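Local coordinates for transcriptional regulator ComR (Streptococcus vestibularis F0396, PDB 6HU8), which probably binds DNA as a transcriptional regulator of competence in streptococci, belonging to the RNPP family of peptide-responsive regulators, at residues H243-E257 with A267-L281. Numbering follows the deposited sequence.
Sequences HSYKPGVYILEAKYE and ATENYDKAIMFASVL
P247 and A274 bring the backbones of the helical segments 246-257 and 267-279 to within 4.0 Å between their CA atoms, the axes running antiparallel at 171° and approaching to 7.7 Å. The pair forms a helical hairpin of the tetratricopeptide-type domain, near the C-terminal end of the chain, and small residues let its backbones come close: the CB of A274 lies 3.5 Å from P247 O, while A267 CB meets A254 O in a similar way. Y250 is a knob in the hole formed by N270, K273, A274 and F277. K273 CB sits over one face of the Y250 ring, offset toward the rim. The rings of Y250 and F277 are nearly parallel but slid apart, Y250 CE2 touching F277 CE2 at 3.5 Å. The extended chain of K246 crosses one face of the F277 ring, with CD above its centre and NZ in an off-centre cation-pi contact, 4.3 Å from the centroid. On another flank of the hairpin, A254 CB packs against a face of the Y271 ring, and I251 CG1 reaches CE1 of the same ring. The Y271 hydroxyl is hydrogen-bonded to D297, and K255 NZ forms salt bridges with both D297 and E293, tying the hairpin to the end of helix 285-296 and the residues just after it. N270 fills the reciprocal hole among Y250, E253, A254 and E257; its CG lies anti to the carbonyl carbon (chi1 -70°), directing the amide across the E253 and E257 side chains. Its OD1 is buried without a polar partner, whereas ND2 donates to a water at 3.0 Å, and that water in turn donates to the OE1 atoms of E253 and E257. At the other end, a second water donates to both H243 O and F277 O, the latter at 2.7 Å.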
loop_
_atom_site.group_PDB
_atom_site.type_symbol
_atom_site.label_atom_id
_atom_site.label_comp_id
_atom_site.label_asym_id
_atom_site.label_seq_id
_atom_site.Cartn_x
_atom_site.Cartn_y
_atom_site.Cartn_z
ATOM N N HIS A 243 7.313 19.244 1.277
ATOM C CA HIS A 243 8.687 19.734 1.401
ATOM C C HIS A 243 9.586 18.846 2.261
ATOM O O HIS A 243 10.789 18.700 1.991
ATOM C CB HIS A 243 8.676 21.156 1.971
ATOM C CG HIS A 243 7.805 22.092 1.197
ATOM N ND1 HIS A 243 6.821 22.854 1.788
ATOM C CD2 HIS A 243 7.736 22.342 -0.130
ATOM C CE1 HIS A 243 6.197 23.554 0.857
ATOM N NE2 HIS A 243 6.731 23.262 -0.316
ATOM N N SER A 244 9.017 18.269 3.309
ATOM C CA SER A 244 9.792 17.405 4.189
ATOM C C SER A 244 10.278 16.111 3.513
ATOM O O SER A 244 11.141 15.437 4.059
ATOM C CB SER A 244 8.975 17.041 5.424
ATOM O OG SER A 244 8.521 18.210 6.079
ATOM N N TYR A 245 9.717 15.760 2.357
ATOM C CA TYR A 245 10.050 14.474 1.723
ATOM C C TYR A 245 11.188 14.580 0.723
ATOM O O TYR A 245 11.692 13.558 0.253
ATOM C CB TYR A 245 8.846 13.864 0.999
ATOM C CG TYR A 245 7.690 13.472 1.895
ATOM C CD1 TYR A 245 7.713 13.745 3.263
ATOM C CD2 TYR A 245 6.568 12.836 1.371
ATOM C CE1 TYR A 245 6.640 13.406 4.084
ATOM C CE2 TYR A 245 5.495 12.494 2.182
ATOM C CZ TYR A 245 5.537 12.786 3.542
ATOM O OH TYR A 245 4.478 12.449 4.370
ATOM N N LYS A 246 11.578 15.807 0.381
ATOM C CA LYS A 246 12.620 16.031 -0.622
ATOM C C LYS A 246 13.995 15.482 -0.227
ATOM O O LYS A 246 14.701 14.912 -1.084
ATOM C CB LYS A 246 12.739 17.526 -0.936
ATOM C CG LYS A 246 11.567 18.112 -1.722
ATOM C CD LYS A 246 11.893 19.556 -2.158
ATOM C CE LYS A 246 10.665 20.278 -2.706
ATOM N NZ LYS A 246 10.898 21.754 -2.780
ATOM N N PRO A 247 14.408 15.661 1.047
ATOM C CA PRO A 247 15.768 15.172 1.310
ATOM C C PRO A 247 15.938 13.665 1.066
ATOM O O PRO A 247 16.961 13.277 0.486
ATOM C CB PRO A 247 15.987 15.542 2.781
ATOM C CG PRO A 247 15.174 16.853 2.925
ATOM C CD PRO A 247 13.912 16.514 2.154
ATOM N N GLY A 248 14.957 12.847 1.441
ATOM C CA GLY A 248 15.048 11.416 1.206
ATOM C C GLY A 248 15.171 11.057 -0.262
ATOM O O GLY A 248 15.798 10.054 -0.623
ATOM N N VAL A 249 14.589 11.883 -1.121
ATOM C CA VAL A 249 14.634 11.632 -2.560
ATOM C C VAL A 249 16.019 11.927 -3.127
ATOM O O VAL A 249 16.589 11.122 -3.873
ATOM C CB VAL A 249 13.566 12.468 -3.298
ATOM C CG1 VAL A 249 13.658 12.237 -4.791
ATOM C CG2 VAL A 249 12.161 12.092 -2.792
ATOM N N TYR A 250 16.574 13.081 -2.771
ATOM C CA TYR A 250 17.915 13.429 -3.244
ATOM C C TYR A 250 19.018 12.546 -2.643
ATOM O O TYR A 250 20.082 12.357 -3.256
ATOM C CB TYR A 250 18.184 14.908 -2.978
ATOM C CG TYR A 250 17.393 15.753 -3.946
ATOM C CD1 TYR A 250 17.709 15.757 -5.295
ATOM C CD2 TYR A 250 16.314 16.506 -3.522
ATOM C CE1 TYR A 250 16.984 16.501 -6.196
ATOM C CE2 TYR A 250 15.573 17.247 -4.423
ATOM C CZ TYR A 250 15.927 17.244 -5.758
ATOM O OH TYR A 250 15.196 17.983 -6.658
ATOM N N ILE A 251 18.773 11.989 -1.463
ATOM C CA ILE A 251 19.732 11.043 -0.881
ATOM C C ILE A 251 19.805 9.782 -1.750
ATOM O O ILE A 251 20.901 9.303 -2.064
ATOM C CB ILE A 251 19.358 10.664 0.577
ATOM C CG1 ILE A 251 19.617 11.833 1.532
ATOM C CG2 ILE A 251 20.127 9.414 1.037
ATOM C CD1 ILE A 251 19.122 11.572 2.970
ATOM N N LEU A 252 18.649 9.251 -2.148
ATOM C CA LEU A 252 18.602 8.091 -3.055
ATOM C C LEU A 252 19.263 8.382 -4.399
ATOM O O LEU A 252 19.999 7.539 -4.918
ATOM C CB LEU A 252 17.157 7.626 -3.299
ATOM C CG LEU A 252 16.458 6.850 -2.187
ATOM C CD1 LEU A 252 14.933 6.888 -2.380
ATOM C CD2 LEU A 252 16.957 5.395 -2.181
ATOM N N GLU A 253 19.003 9.556 -4.975
ATOM C CA GLU A 253 19.657 9.906 -6.238
ATOM C C GLU A 253 21.186 9.995 -6.066
ATOM O O GLU A 253 21.958 9.640 -6.973
ATOM C CB GLU A 253 19.113 11.227 -6.805
ATOM C CG GLU A 253 19.556 11.447 -8.257
ATOM C CD GLU A 253 18.969 12.679 -8.909
ATOM O OE1 GLU A 253 19.453 13.046 -9.997
ATOM O OE2 GLU A 253 18.020 13.273 -8.352
ATOM N N ALA A 254 21.624 10.459 -4.898
ATOM C CA ALA A 254 23.044 10.497 -4.591
ATOM C C ALA A 254 23.656 9.095 -4.520
ATOM O O ALA A 254 24.752 8.864 -5.047
ATOM C CB ALA A 254 23.276 11.246 -3.279
ATOM N N LYS A 255 22.950 8.172 -3.873
ATOM C CA LYS A 255 23.426 6.799 -3.713
ATOM C C LYS A 255 23.502 6.090 -5.061
ATOM O O LYS A 255 24.423 5.304 -5.313
ATOM C CB LYS A 255 22.522 6.026 -2.738
ATOM C CG LYS A 255 22.962 6.190 -1.274
ATOM C CD LYS A 255 21.801 6.159 -0.315
ATOM C CE LYS A 255 22.163 5.447 0.985
ATOM N NZ LYS A 255 23.356 5.968 1.691
ATOM N N TYR A 256 22.533 6.373 -5.923
ATOM C CA TYR A 256 22.546 5.888 -7.304
ATOM C C TYR A 256 23.790 6.367 -8.084
ATOM O O TYR A 256 24.508 5.557 -8.710
ATOM C CB TYR A 256 21.266 6.336 -8.015
ATOM C CG TYR A 256 21.309 6.128 -9.510
ATOM C CD1 TYR A 256 21.145 4.860 -10.063
ATOM C CD2 TYR A 256 21.534 7.197 -10.369
ATOM C CE1 TYR A 256 21.196 4.668 -11.436
ATOM C CE2 TYR A 256 21.591 7.016 -11.732
ATOM C CZ TYR A 256 21.426 5.752 -12.260
ATOM O OH TYR A 256 21.479 5.586 -13.618
ATOM N N GLU A 257 24.039 7.677 -8.053
ATOM C CA GLU A 257 25.207 8.255 -8.726
ATOM C C GLU A 257 26.513 7.665 -8.195
ATOM O O GLU A 257 27.417 7.339 -8.968
ATOM C CB GLU A 257 25.224 9.785 -8.582
ATOM C CG GLU A 257 24.139 10.484 -9.365
ATOM C CD GLU A 257 24.323 10.381 -10.880
ATOM O OE1 GLU A 257 23.352 10.702 -11.608
ATOM O OE2 GLU A 257 25.430 9.998 -11.343
ATOM N N ALA A 267 27.162 12.820 -6.876
ATOM C CA ALA A 267 26.596 12.317 -5.628
ATOM C C ALA A 267 26.672 13.410 -4.541
ATOM O O ALA A 267 25.716 13.600 -3.784
ATOM C CB ALA A 267 27.300 11.040 -5.189
ATOM N N THR A 268 27.788 14.142 -4.493
ATOM C CA THR A 268 27.944 15.269 -3.564
ATOM C C THR A 268 26.933 16.377 -3.818
ATOM O O THR A 268 26.377 16.940 -2.864
ATOM C CB THR A 268 29.347 15.885 -3.639
ATOM O OG1 THR A 268 30.308 14.869 -3.407
ATOM C CG2 THR A 268 29.526 16.980 -2.568
ATOM N N GLU A 269 26.695 16.699 -5.089
ATOM C CA GLU A 269 25.676 17.691 -5.445
ATOM C C GLU A 269 24.289 17.267 -4.960
ATOM O O GLU A 269 23.535 18.079 -4.407
ATOM C CB GLU A 269 25.661 17.917 -6.964
ATOM C CG GLU A 269 26.970 18.542 -7.488
ATOM C CD GLU A 269 27.029 18.648 -9.002
ATOM O OE1 GLU A 269 26.138 18.088 -9.679
ATOM O OE2 GLU A 269 27.982 19.284 -9.513
ATOM N N ASN A 270 23.953 15.992 -5.150
ATOM C CA ASN A 270 22.641 15.488 -4.755
ATOM C C ASN A 270 22.470 15.435 -3.232
ATOM O O ASN A 270 21.396 15.786 -2.721
ATOM C CB ASN A 270 22.392 14.113 -5.386
ATOM C CG ASN A 270 22.183 14.205 -6.895
ATOM O OD1 ASN A 270 21.616 15.186 -7.390
ATOM N ND2 ASN A 270 22.631 13.197 -7.626
ATOM N N TYR A 271 23.519 15.053 -2.502
ATOM C CA TYR A 271 23.469 15.159 -1.039
ATOM C C TYR A 271 23.319 16.616 -0.608
ATOM O O TYR A 271 22.596 16.909 0.353
ATOM C CB TYR A 271 24.715 14.563 -0.383
ATOM C CG TYR A 271 24.558 13.112 0.022
ATOM C CD1 TYR A 271 23.637 12.731 0.999
ATOM C CD2 TYR A 271 25.344 12.127 -0.561
ATOM C CE1 TYR A 271 23.480 11.394 1.365
ATOM C CE2 TYR A 271 25.201 10.790 -0.196
ATOM C CZ TYR A 271 24.273 10.433 0.765
ATOM O OH TYR A 271 24.141 9.109 1.127
ATOM N N ASP A 272 23.991 17.532 -1.303
ATOM C CA ASP A 272 23.904 18.945 -0.928
ATOM C C ASP A 272 22.508 19.505 -1.160
ATOM O O ASP A 272 22.028 20.332 -0.367
ATOM C CB ASP A 272 24.933 19.797 -1.690
ATOM C CG ASP A 272 26.325 19.713 -1.096
ATOM O OD1 ASP A 272 26.489 19.147 0.010
ATOM O OD2 ASP A 272 27.265 20.247 -1.730
ATOM N N LYS A 273 21.859 19.081 -2.242
ATOM C CA LYS A 273 20.448 19.397 -2.449
ATOM C C LYS A 273 19.581 18.883 -1.302
ATOM O O LYS A 273 18.695 19.595 -0.820
ATOM C CB LYS A 273 19.944 18.803 -3.763
ATOM C CG LYS A 273 20.345 19.580 -5.000
ATOM C CD LYS A 273 19.795 18.908 -6.261
ATOM C CE LYS A 273 20.293 19.618 -7.521
ATOM N NZ LYS A 273 20.033 18.839 -8.760
ATOM N N ALA A 274 19.807 17.631 -0.892
ATOM C CA ALA A 274 19.113 17.066 0.264
ATOM C C ALA A 274 19.323 17.881 1.545
ATOM O O ALA A 274 18.381 18.106 2.313
ATOM C CB ALA A 274 19.571 15.596 0.493
ATOM N N ILE A 275 20.557 18.316 1.778
ATOM C CA ILE A 275 20.881 19.084 2.972
ATOM C C ILE A 275 20.191 20.454 2.911
ATOM O O ILE A 275 19.560 20.895 3.884
ATOM C CB ILE A 275 22.412 19.284 3.133
ATOM C CG1 ILE A 275 23.076 17.976 3.565
ATOM C CG2 ILE A 275 22.703 20.339 4.178
ATOM C CD1 ILE A 275 24.576 18.009 3.457
ATOM N N MET A 276 20.310 21.107 1.753
ATOM C CA MET A 276 19.625 22.371 1.504
ATOM C C MET A 276 18.127 22.283 1.777
ATOM O O MET A 276 17.583 23.122 2.510
ATOM C CB MET A 276 19.879 22.844 0.064
ATOM C CG MET A 276 21.230 23.541 -0.104
ATOM S SD MET A 276 21.628 24.013 -1.807
ATOM C CE MET A 276 20.606 25.440 -2.086
ATOM N N PHE A 277 17.449 21.275 1.217
ATOM C CA PHE A 277 16.002 21.188 1.421
ATOM C C PHE A 277 15.671 20.832 2.860
ATOM O O PHE A 277 14.688 21.320 3.417
ATOM C CB PHE A 277 15.366 20.202 0.455
ATOM C CG PHE A 277 15.251 20.739 -0.941
ATOM C CD1 PHE A 277 14.662 21.970 -1.167
ATOM C CD2 PHE A 277 15.759 20.032 -2.026
ATOM C CE1 PHE A 277 14.561 22.482 -2.455
ATOM C CE2 PHE A 277 15.659 20.538 -3.310
ATOM C CZ PHE A 277 15.054 21.770 -3.522
ATOM N N ALA A 278 16.524 20.040 3.494
ATOM C CA ALA A 278 16.341 19.767 4.920
ATOM C C ALA A 278 16.497 21.017 5.803
ATOM O O ALA A 278 15.820 21.142 6.832
ATOM C CB ALA A 278 17.330 18.701 5.372
ATOM N N SER A 279 17.390 21.931 5.404
ATOM C CA SER A 279 17.831 23.012 6.286
ATOM C C SER A 279 16.727 24.035 6.566
ATOM O O SER A 279 16.759 24.721 7.590
ATOM C CB SER A 279 19.065 23.716 5.703
ATOM O OG SER A 279 18.760 24.484 4.534
ATOM N N VAL A 280 15.754 24.121 5.667
ATOM C CA VAL A 280 14.679 25.101 5.802
ATOM C C VAL A 280 13.434 24.479 6.414
ATOM O O VAL A 280 12.351 25.079 6.410
ATOM C CB VAL A 280 14.337 25.735 4.444
ATOM C CG1 VAL A 280 15.511 26.590 3.969
ATOM C CG2 VAL A 280 14.027 24.662 3.424
ATOM N N LEU A 281 13.589 23.269 6.943
ATOM C CA LEU A 281 12.511 22.632 7.677
ATOM C C LEU A 281 12.496 23.138 9.114
ATOM O O LEU A 281 13.528 23.577 9.648
ATOM C CB LEU A 281 12.650 21.104 7.647
ATOM C CG LEU A 281 12.528 20.519 6.242
ATOM C CD1 LEU A 281 12.799 19.028 6.269
ATOM C CD2 LEU A 281 11.154 20.816 5.683
HETATM O O HOH W 1 12.397 21.286 1.905
HETATM O O HOH W 2 22.119 12.702 -10.545
#